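Local coordinates for PTS-dependent dihydroxyacetone kinase, ADP-binding subunit DhaL (Lactococcus lactis subsp. lactis, PDB 3CR3), which carries the ADP/ATP of the PEP-dependent dihydroxyacetone kinase, taking a phosphoryl group from DhaM and passing it to dihydroxyacetone bound on DhaK, at residues 5-10 and 61-66; 126-131 and 182-187; 147-152 and 171-176. All coordinates share one frame; numbering follows the deposited sequence.

Contact 1: 5-10 and 61-66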
# COMPACT_ATOMS: atom_id res chain seq x y z
N ASP A 5 -39.43 21.92 -15.44
CA ASP A 5 -38.91 23.27 -15.55
C ASP A 5 -38.25 23.78 -14.25
O ASP A 5 -37.17 24.39 -14.29
CB ASP A 5 -40.01 24.24 -16.01
CG ASP A 5 -40.40 24.07 -17.50
OD1 ASP A 5 -39.70 23.40 -18.29
OD2 ASP A 5 -41.45 24.64 -17.88
N THR A 6 -38.89 23.54 -13.11
CA THR A 6 -38.33 24.02 -11.84
C THR A 6 -37.16 23.16 -11.37
O THR A 6 -36.29 23.66 -10.66
CB THR A 6 -39.38 24.16 -10.70
OG1 THR A 6 -40.00 22.89 -10.44
CG2 THR A 6 -40.43 25.20 -11.07
N THR A 7 -37.16 21.88 -11.74
CA THR A 7 -36.01 21.02 -11.49
C THR A 7 -34.80 21.53 -12.26
O THR A 7 -33.72 21.68 -11.69
CB THR A 7 -36.28 19.53 -11.80
OG1 THR A 7 -37.38 19.07 -11.01
CG2 THR A 7 -35.06 18.67 -11.47
N ILE A 8 -34.98 21.83 -13.54
CA ILE A 8 -33.90 22.40 -14.34
C ILE A 8 -33.47 23.77 -13.80
O ILE A 8 -32.28 24.09 -13.77
CB ILE A 8 -34.23 22.42 -15.84
CG1 ILE A 8 -34.11 21.00 -16.41
CG2 ILE A 8 -33.29 23.37 -16.59
CD1 ILE A 8 -34.76 20.80 -17.78
N GLU A 9 -34.45 24.57 -13.38
CA GLU A 9 -34.17 25.84 -12.72
C GLU A 9 -33.32 25.61 -11.47
O GLU A 9 -32.33 26.32 -11.25
CB GLU A 9 -35.47 26.56 -12.34
CG GLU A 9 -35.27 27.94 -11.70
CD GLU A 9 -36.55 28.56 -11.15
OE1 GLU A 9 -37.61 27.89 -11.17
OE2 GLU A 9 -36.49 29.73 -10.70
N TRP A 10 -33.70 24.62 -10.66
CA TRP A 10 -33.07 24.37 -9.35
C TRP A 10 -31.60 24.00 -9.54
O TRP A 10 -30.71 24.59 -8.93
CB TRP A 10 -33.87 23.31 -8.54
CG TRP A 10 -33.10 22.61 -7.43
CD1 TRP A 10 -32.20 23.18 -6.56
CD2 TRP A 10 -33.17 21.22 -7.07
NE1 TRP A 10 -31.70 22.23 -5.70
CE2 TRP A 10 -32.28 21.02 -5.99
CE3 TRP A 10 -33.89 20.12 -7.56
CZ2 TRP A 10 -32.09 19.77 -5.38
CZ3 TRP A 10 -33.71 18.87 -6.96
CH2 TRP A 10 -32.81 18.71 -5.88
N SER A 61 -37.81 12.19 -13.18
CA SER A 61 -36.98 10.99 -13.02
C SER A 61 -35.82 10.96 -14.02
O SER A 61 -34.67 10.73 -13.63
CB SER A 61 -37.81 9.71 -13.12
OG SER A 61 -36.99 8.56 -13.01
N GLU A 62 -36.11 11.20 -15.31
CA GLU A 62 -35.07 11.30 -16.34
C GLU A 62 -33.99 12.35 -16.04
O GLU A 62 -32.81 12.10 -16.28
CB GLU A 62 -35.67 11.59 -17.72
CG GLU A 62 -36.64 10.53 -18.19
CD GLU A 62 -37.07 10.70 -19.62
OE1 GLU A 62 -36.58 11.62 -20.32
OE2 GLU A 62 -37.91 9.89 -20.07
N ILE A 63 -34.39 13.51 -15.53
CA ILE A 63 -33.42 14.54 -15.16
C ILE A 63 -32.45 14.03 -14.09
O ILE A 63 -31.23 14.12 -14.27
CB ILE A 63 -34.08 15.84 -14.66
CG1 ILE A 63 -35.16 16.30 -15.65
CG2 ILE A 63 -33.00 16.92 -14.41
CD1 ILE A 63 -36.00 17.47 -15.19
N PHE A 64 -33.01 13.51 -13.00
CA PHE A 64 -32.21 12.98 -11.90
C PHE A 64 -31.26 11.86 -12.36
O PHE A 64 -30.11 11.81 -11.93
CB PHE A 64 -33.12 12.49 -10.76
CG PHE A 64 -33.88 13.60 -10.04
CD1 PHE A 64 -33.43 14.93 -10.05
CD2 PHE A 64 -35.04 13.31 -9.32
CE1 PHE A 64 -34.13 15.93 -9.38
CE2 PHE A 64 -35.73 14.30 -8.65
CZ PHE A 64 -35.28 15.61 -8.67
N LYS A 65 -31.74 10.98 -13.24
CA LYS A 65 -30.90 9.91 -13.79
C LYS A 65 -29.70 10.48 -14.55
O LYS A 65 -28.59 9.95 -14.43
CB LYS A 65 -31.71 8.96 -14.68
CG LYS A 65 -30.89 7.78 -15.22
CD LYS A 65 -31.75 6.56 -15.62
CE LYS A 65 -30.87 5.42 -16.19
NZ LYS A 65 -29.71 5.08 -15.28
N LYS A 66 -29.93 11.54 -15.31
CA LYS A 66 -28.89 12.22 -16.09
C LYS A 66 -27.88 12.91 -15.16
O LYS A 66 -26.66 12.92 -15.44
CB LYS A 66 -29.52 13.23 -17.05
CG LYS A 66 -28.53 13.98 -17.96
CD LYS A 66 -27.66 13.04 -18.80
CE LYS A 66 -28.36 12.57 -20.08
NZ LYS A 66 -27.58 11.44 -20.70
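T7, I8 and W10 of helix 4-20 meet I63 and F64 of helix 60-74 through side chains alone. The two short segments run nearly parallel, 25° between their directions, with axes 10.5 Å apart, and the backbones come closest where T7 faces I63.

The aliphatic contacts gather round the end of I63. Its CD1 lies 4.0 Å from T7 CB and 4.2 Å from I8 CG1, so one methyl group bridges two successive residues of the opposite helix. The CB of I8 does not point at helix 60-74; the CG1 branch, held beside the backbone N (chi1 -75°), brings the side chain round to I63, which it crosses at about a right angle.

The ring of F64 supplies the second group. With T7 OG1 beside the backbone N (chi1 -59°), its CG2 stands anti to that N and comes within 3.6 Å of F64 CE1; the same ring carbon is 3.8 Å from W10 CZ3. The F64 side chain runs at about a right angle to those of T7 and W10, and its far end, CE1 and CZ, touches both T7 CG2 and W10 CZ3.

The polar ends of T7 and W10 turn to partners outside the segments: T7 OG1 is hydrogen-bonded to the carbonyl of T3, one turn back, and W10 NE1 to that of L183 in helix 175-191. F64 also touches M90 and S91 of helix 79-94.

With no hydrogen bond or salt bridge between the segments, the pairing depends here on the fit of methyl groups and rings, and on buried apolar surface in the all-helical DhaL fold.

Contact 2: 126-131 and 182-187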
# COMPACT_ATOMS: atom_id res chain seq x y z
N ASP A 126 -25.15 14.56 7.51
CA ASP A 126 -25.65 15.37 8.64
C ASP A 126 -26.66 16.41 8.18
O ASP A 126 -27.67 16.62 8.84
CB ASP A 126 -24.48 16.04 9.36
CG ASP A 126 -23.44 15.06 9.80
OD1 ASP A 126 -23.76 13.86 9.96
OD2 ASP A 126 -22.28 15.49 9.99
N ILE A 127 -26.39 17.06 7.05
CA ILE A 127 -27.28 18.09 6.58
C ILE A 127 -28.47 17.50 5.81
O ILE A 127 -29.58 18.03 5.90
CB ILE A 127 -26.53 19.24 5.83
CG1 ILE A 127 -27.44 20.47 5.64
CG2 ILE A 127 -25.97 18.75 4.51
CD1 ILE A 127 -26.68 21.79 5.45
N TRP A 128 -28.25 16.39 5.09
CA TRP A 128 -29.35 15.71 4.41
C TRP A 128 -30.39 15.30 5.44
O TRP A 128 -31.59 15.52 5.25
CB TRP A 128 -28.85 14.49 3.59
CG TRP A 128 -28.31 14.86 2.22
CD1 TRP A 128 -27.10 15.43 1.93
CD2 TRP A 128 -28.97 14.67 0.96
NE1 TRP A 128 -26.98 15.64 0.56
CE2 TRP A 128 -28.12 15.18 -0.05
CE3 TRP A 128 -30.21 14.15 0.59
CZ2 TRP A 128 -28.46 15.15 -1.41
CZ3 TRP A 128 -30.56 14.15 -0.75
CH2 TRP A 128 -29.68 14.64 -1.73
N SER A 129 -29.92 14.75 6.56
CA SER A 129 -30.80 14.32 7.66
C SER A 129 -31.49 15.49 8.34
O SER A 129 -32.71 15.45 8.56
CB SER A 129 -30.01 13.53 8.70
OG SER A 129 -30.87 13.10 9.75
N ALA A 130 -30.72 16.52 8.68
CA ALA A 130 -31.28 17.72 9.33
C ALA A 130 -32.32 18.41 8.44
O ALA A 130 -33.36 18.87 8.92
CB ALA A 130 -30.15 18.70 9.74
N PHE A 131 -32.04 18.45 7.14
CA PHE A 131 -32.94 19.10 6.19
C PHE A 131 -34.26 18.34 6.04
O PHE A 131 -35.34 18.95 6.04
CB PHE A 131 -32.24 19.27 4.84
CG PHE A 131 -33.08 19.90 3.77
CD1 PHE A 131 -33.57 21.20 3.92
CD2 PHE A 131 -33.34 19.21 2.59
CE1 PHE A 131 -34.34 21.80 2.91
CE2 PHE A 131 -34.10 19.80 1.57
CZ PHE A 131 -34.60 21.09 1.73
N TYR A 182 -25.76 24.40 -0.24
CA TYR A 182 -26.05 25.10 -1.50
C TYR A 182 -27.15 24.38 -2.26
O TYR A 182 -28.01 25.01 -2.87
CB TYR A 182 -24.80 25.19 -2.39
CG TYR A 182 -23.60 25.93 -1.82
CD1 TYR A 182 -23.75 27.02 -0.95
CD2 TYR A 182 -22.30 25.56 -2.19
CE1 TYR A 182 -22.61 27.72 -0.45
CE2 TYR A 182 -21.18 26.22 -1.72
CZ TYR A 182 -21.33 27.29 -0.84
OH TYR A 182 -20.19 27.91 -0.38
N LEU A 183 -27.12 23.06 -2.25
CA LEU A 183 -28.13 22.26 -2.94
C LEU A 183 -29.54 22.53 -2.42
O LEU A 183 -30.48 22.73 -3.20
CB LEU A 183 -27.80 20.76 -2.82
CG LEU A 183 -28.68 19.81 -3.64
CD1 LEU A 183 -28.57 20.13 -5.13
CD2 LEU A 183 -28.26 18.37 -3.37
N PHE A 184 -29.67 22.52 -1.09
CA PHE A 184 -30.97 22.64 -0.44
C PHE A 184 -31.48 24.07 -0.38
O PHE A 184 -32.69 24.30 -0.44
CB PHE A 184 -30.93 22.06 0.97
CG PHE A 184 -30.54 20.61 1.02
CD1 PHE A 184 -30.88 19.74 -0.03
CD2 PHE A 184 -29.85 20.10 2.12
CE1 PHE A 184 -30.53 18.40 0.01
CE2 PHE A 184 -29.49 18.75 2.17
CZ PHE A 184 -29.85 17.89 1.11
N GLU A 185 -30.56 25.01 -0.20
CA GLU A 185 -30.86 26.42 -0.23
C GLU A 185 -31.47 26.84 -1.59
O GLU A 185 -32.47 27.54 -1.62
CB GLU A 185 -29.60 27.22 0.14
CG GLU A 185 -29.35 28.48 -0.63
CD GLU A 185 -28.11 29.22 -0.13
OE1 GLU A 185 -27.20 28.57 0.46
OE2 GLU A 185 -28.06 30.45 -0.35
N THR A 186 -30.87 26.40 -2.69
CA THR A 186 -31.43 26.64 -4.03
C THR A 186 -32.75 25.87 -4.26
O THR A 186 -33.65 26.35 -4.93
CB THR A 186 -30.42 26.28 -5.12
OG1 THR A 186 -29.89 24.97 -4.87
CG2 THR A 186 -29.28 27.30 -5.12
N LEU A 187 -32.85 24.67 -3.70
CA LEU A 187 -34.10 23.93 -3.72
C LEU A 187 -35.25 24.72 -3.07
O LEU A 187 -36.33 24.87 -3.65
CB LEU A 187 -33.93 22.56 -3.04
CG LEU A 187 -35.18 21.66 -3.07
CD1 LEU A 187 -35.74 21.50 -4.50
CD2 LEU A 187 -34.86 20.33 -2.48
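An aromatic cluster of W128, F131 and F184 joins helices 125-136 and 175-191 in the buried interior of the helical DhaL fold, the two short segments running roughly parallel. F184 is its centre and the residue most covered by the opposite segment. Its ring uses two different surfaces. One face lies against F131 in an offset stack, with centroids 4.2 Å apart and planes inclined by only 10°. The edge instead points at W128 in a T-shaped contact: F184 CZ stands over the indole face, 3.3 Å from W128 CD2, and the planes are turned 78° to each other.

With CG anti to the backbone N (chi1 178°), the F131 ring lies along F184 and also covers the start of its side chain, F184 CB being 3.8 Å from the F131 centroid in a CH-pi contact. Leucines fill in round the rings: L183 CD2 meets W128 CZ2 at 3.8 Å, and L187 CD2 approaches the edge of F131.

W128 is further enclosed by I104, L108 and I111 of helix 100-115, while its indole N-H is hydrogen-bonded to S180. M124, an ADP-binding residue, lies next to W128, so the cluster borders the nucleotide site. Across the plane of the F184 ring from F131, and out near its rim, I127 CG2 lies 4.2 Å from F184 CE2.

Contact 3: 147-152 and 171-176. With ADP (adenosine-5'-diphosphate), chain G.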
# COMPACT_ATOMS: atom_id res chain seq x y z
N LYS A 147 -26.95 26.86 9.98
CA LYS A 147 -26.71 26.34 11.33
C LYS A 147 -26.00 24.98 11.29
O LYS A 147 -25.02 24.78 12.01
CB LYS A 147 -28.04 26.26 12.11
CG LYS A 147 -27.94 25.72 13.52
CD LYS A 147 -29.30 25.71 14.26
CE LYS A 147 -30.13 24.43 13.97
NZ LYS A 147 -31.62 24.64 14.18
N VAL A 148 -26.49 24.05 10.47
CA VAL A 148 -25.87 22.72 10.33
C VAL A 148 -24.45 22.78 9.77
O VAL A 148 -23.56 22.05 10.22
CB VAL A 148 -26.75 21.76 9.49
CG1 VAL A 148 -26.10 20.36 9.38
CG2 VAL A 148 -28.14 21.65 10.11
N VAL A 149 -24.24 23.65 8.78
CA VAL A 149 -22.92 23.86 8.20
C VAL A 149 -21.91 24.32 9.27
O VAL A 149 -20.81 23.78 9.38
CB VAL A 149 -22.96 24.91 7.05
CG1 VAL A 149 -21.54 25.28 6.58
CG2 VAL A 149 -23.82 24.40 5.90
N LYS A 150 -22.29 25.32 10.05
CA LYS A 150 -21.42 25.82 11.10
C LYS A 150 -21.18 24.75 12.16
O LYS A 150 -20.07 24.61 12.67
CB LYS A 150 -22.00 27.08 11.75
CG LYS A 150 -21.78 28.34 10.96
CD LYS A 150 -22.16 29.55 11.78
CE LYS A 150 -21.88 30.84 11.01
NZ LYS A 150 -20.42 31.19 11.01
N ALA A 151 -22.23 23.99 12.48
CA ALA A 151 -22.16 22.93 13.48
C ALA A 151 -21.22 21.81 13.05
O ALA A 151 -20.68 21.09 13.91
CB ALA A 151 -23.56 22.37 13.80
N SER A 152 -21.02 21.66 11.74
CA SER A 152 -20.11 20.62 11.26
C SER A 152 -18.70 20.79 11.78
O SER A 152 -17.97 19.82 11.94
CB SER A 152 -20.13 20.48 9.72
OG SER A 152 -19.30 21.44 9.09
N GLY A 171 -12.89 21.79 14.40
CA GLY A 171 -12.61 23.19 14.11
C GLY A 171 -12.60 23.52 12.63
O GLY A 171 -12.30 24.65 12.25
N HIS A 172 -12.94 22.54 11.78
CA HIS A 172 -12.99 22.73 10.34
C HIS A 172 -14.34 22.34 9.77
O HIS A 172 -14.83 21.23 10.00
CB HIS A 172 -11.84 21.97 9.65
CG HIS A 172 -10.49 22.39 10.14
ND1 HIS A 172 -9.94 23.62 9.82
CD2 HIS A 172 -9.62 21.79 10.97
CE1 HIS A 172 -8.78 23.74 10.43
NE2 HIS A 172 -8.55 22.64 11.13
N ILE A 173 -14.96 23.27 9.03
CA ILE A 173 -16.25 23.01 8.39
C ILE A 173 -16.10 21.95 7.28
O ILE A 173 -15.16 22.01 6.50
CB ILE A 173 -16.87 24.33 7.85
CG1 ILE A 173 -17.16 25.28 9.02
CG2 ILE A 173 -18.11 24.04 6.96
CD1 ILE A 173 -17.49 26.73 8.63
N ASP A 174 -17.00 20.96 7.25
CA ASP A 174 -16.97 19.89 6.24
C ASP A 174 -17.38 20.40 4.85
O ASP A 174 -18.44 20.98 4.70
CB ASP A 174 -17.94 18.78 6.65
CG ASP A 174 -17.92 17.62 5.69
OD1 ASP A 174 -16.82 17.05 5.45
OD2 ASP A 174 -19.00 17.29 5.16
N PRO A 175 -16.52 20.20 3.83
CA PRO A 175 -16.86 20.70 2.49
C PRO A 175 -18.14 20.11 1.84
O PRO A 175 -18.90 20.85 1.26
CB PRO A 175 -15.61 20.40 1.65
CG PRO A 175 -14.79 19.45 2.43
CD PRO A 175 -15.17 19.60 3.89
N GLY A 176 -18.35 18.80 1.93
CA GLY A 176 -19.56 18.17 1.43
C GLY A 176 -20.82 18.70 2.10
O GLY A 176 -21.86 18.83 1.44
PB ADP G . -12.61 13.23 -1.69
O1B ADP G . -11.57 14.16 -2.23
O2B ADP G . -12.55 11.87 -2.31
O3B ADP G . -12.68 13.20 -0.17
PA ADP G . -14.50 15.39 -2.15
O1A ADP G . -13.43 16.27 -1.60
O2A ADP G . -15.05 15.77 -3.50
O3A ADP G . -14.03 13.83 -2.19
O5' ADP G . -15.72 15.30 -1.10
C5' ADP G . -15.48 15.28 0.31
C4' ADP G . -16.82 15.18 1.00
O4' ADP G . -17.44 13.91 0.76
C3' ADP G . -16.72 15.29 2.51
O3' ADP G . -16.74 16.67 2.88
C2' ADP G . -17.94 14.52 3.01
O2' ADP G . -19.08 15.36 3.20
C1' ADP G . -18.28 13.58 1.86
N9 ADP G . -17.98 12.19 2.25
C8 ADP G . -16.76 11.63 2.19
N7 ADP G . -16.81 10.36 2.61
C5 ADP G . -18.09 10.10 2.95
C6 ADP G . -18.83 8.94 3.47
N6 ADP G . -18.17 7.79 3.69
N1 ADP G . -20.16 9.07 3.69
C2 ADP G . -20.82 10.22 3.44
N3 ADP G . -20.21 11.31 2.97
C4 ADP G . -18.87 11.31 2.72
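The C-terminal turn of helix 142-151 abuts an extended strip, residues 172-174, that leads into helix 175-191, the backbones being nearest at S152 and I173, with CA atoms 5.4 Å apart. S152 makes the polar link. Its OG accepts a nearly straight hydrogen bond from D174 N (3.0 Å, 164° at the hydrogen) and donates its own proton to V149 O at 2.8 Å. The torsion that sets OG between the backbone N and the carbonyl carbon (chi1 83°) lets it reach back to that carbonyl while facing the strip. V149 O also accepts from S152 N, so two donors of S152 grip the V149 carbonyl oxygen.

I173 provides the apolar part: its CG2 packs 3.7 Å from V149 CG1 and also adjoins S152 OG. Beyond these segments, I173 touches Y24 and L28 of helix 22-28, and the carbonyl of S152 receives a hydrogen bond from K122 NZ.

D174 turns its carboxylate away from S152 and onto the ribose of ADP. ADP O3' donates to D174 OD1 at 2.6 Å and ADP O2' to D174 OD2 at 2.8 Å, a bidentate hold on the ribose diol, while G176 N donates to ADP O3' at 2.8 Å. D174 is also the N-cap of helix 175-191, and its OD2 is shared with T177 OG1. Replacing S152 by an alanine would probably leave the amide of D174 without its acceptor and allow the strip more freedom to shift against the helix end.

The serine therefore probably acts in the second shell: by holding the D174 amide it is likely to help position the carboxylate that binds the ribose hydroxyls.

In the fold
The three contacts are spread across one helical domain. Contact 1 closes before contact 2 opens, and contact 3 is nested in the loop that contact 2 closes. Contacts 1 and 3 lie on opposite sides of the chain's centre, about 27 Å apart between centres; contact 2 is between them, about 17 Å from contact 1 and 12 Å from contact 3. Helix 175-191 serves both contacts 2 and 3 and also meets W10 of contact 1. I127 and A130 pack on V148, joining helices 125-136 and 142-151. Continuous packing therefore connects the ADP ribose site at the start of helix 175-191 with helices 4-20 and 60-74 of contact 1.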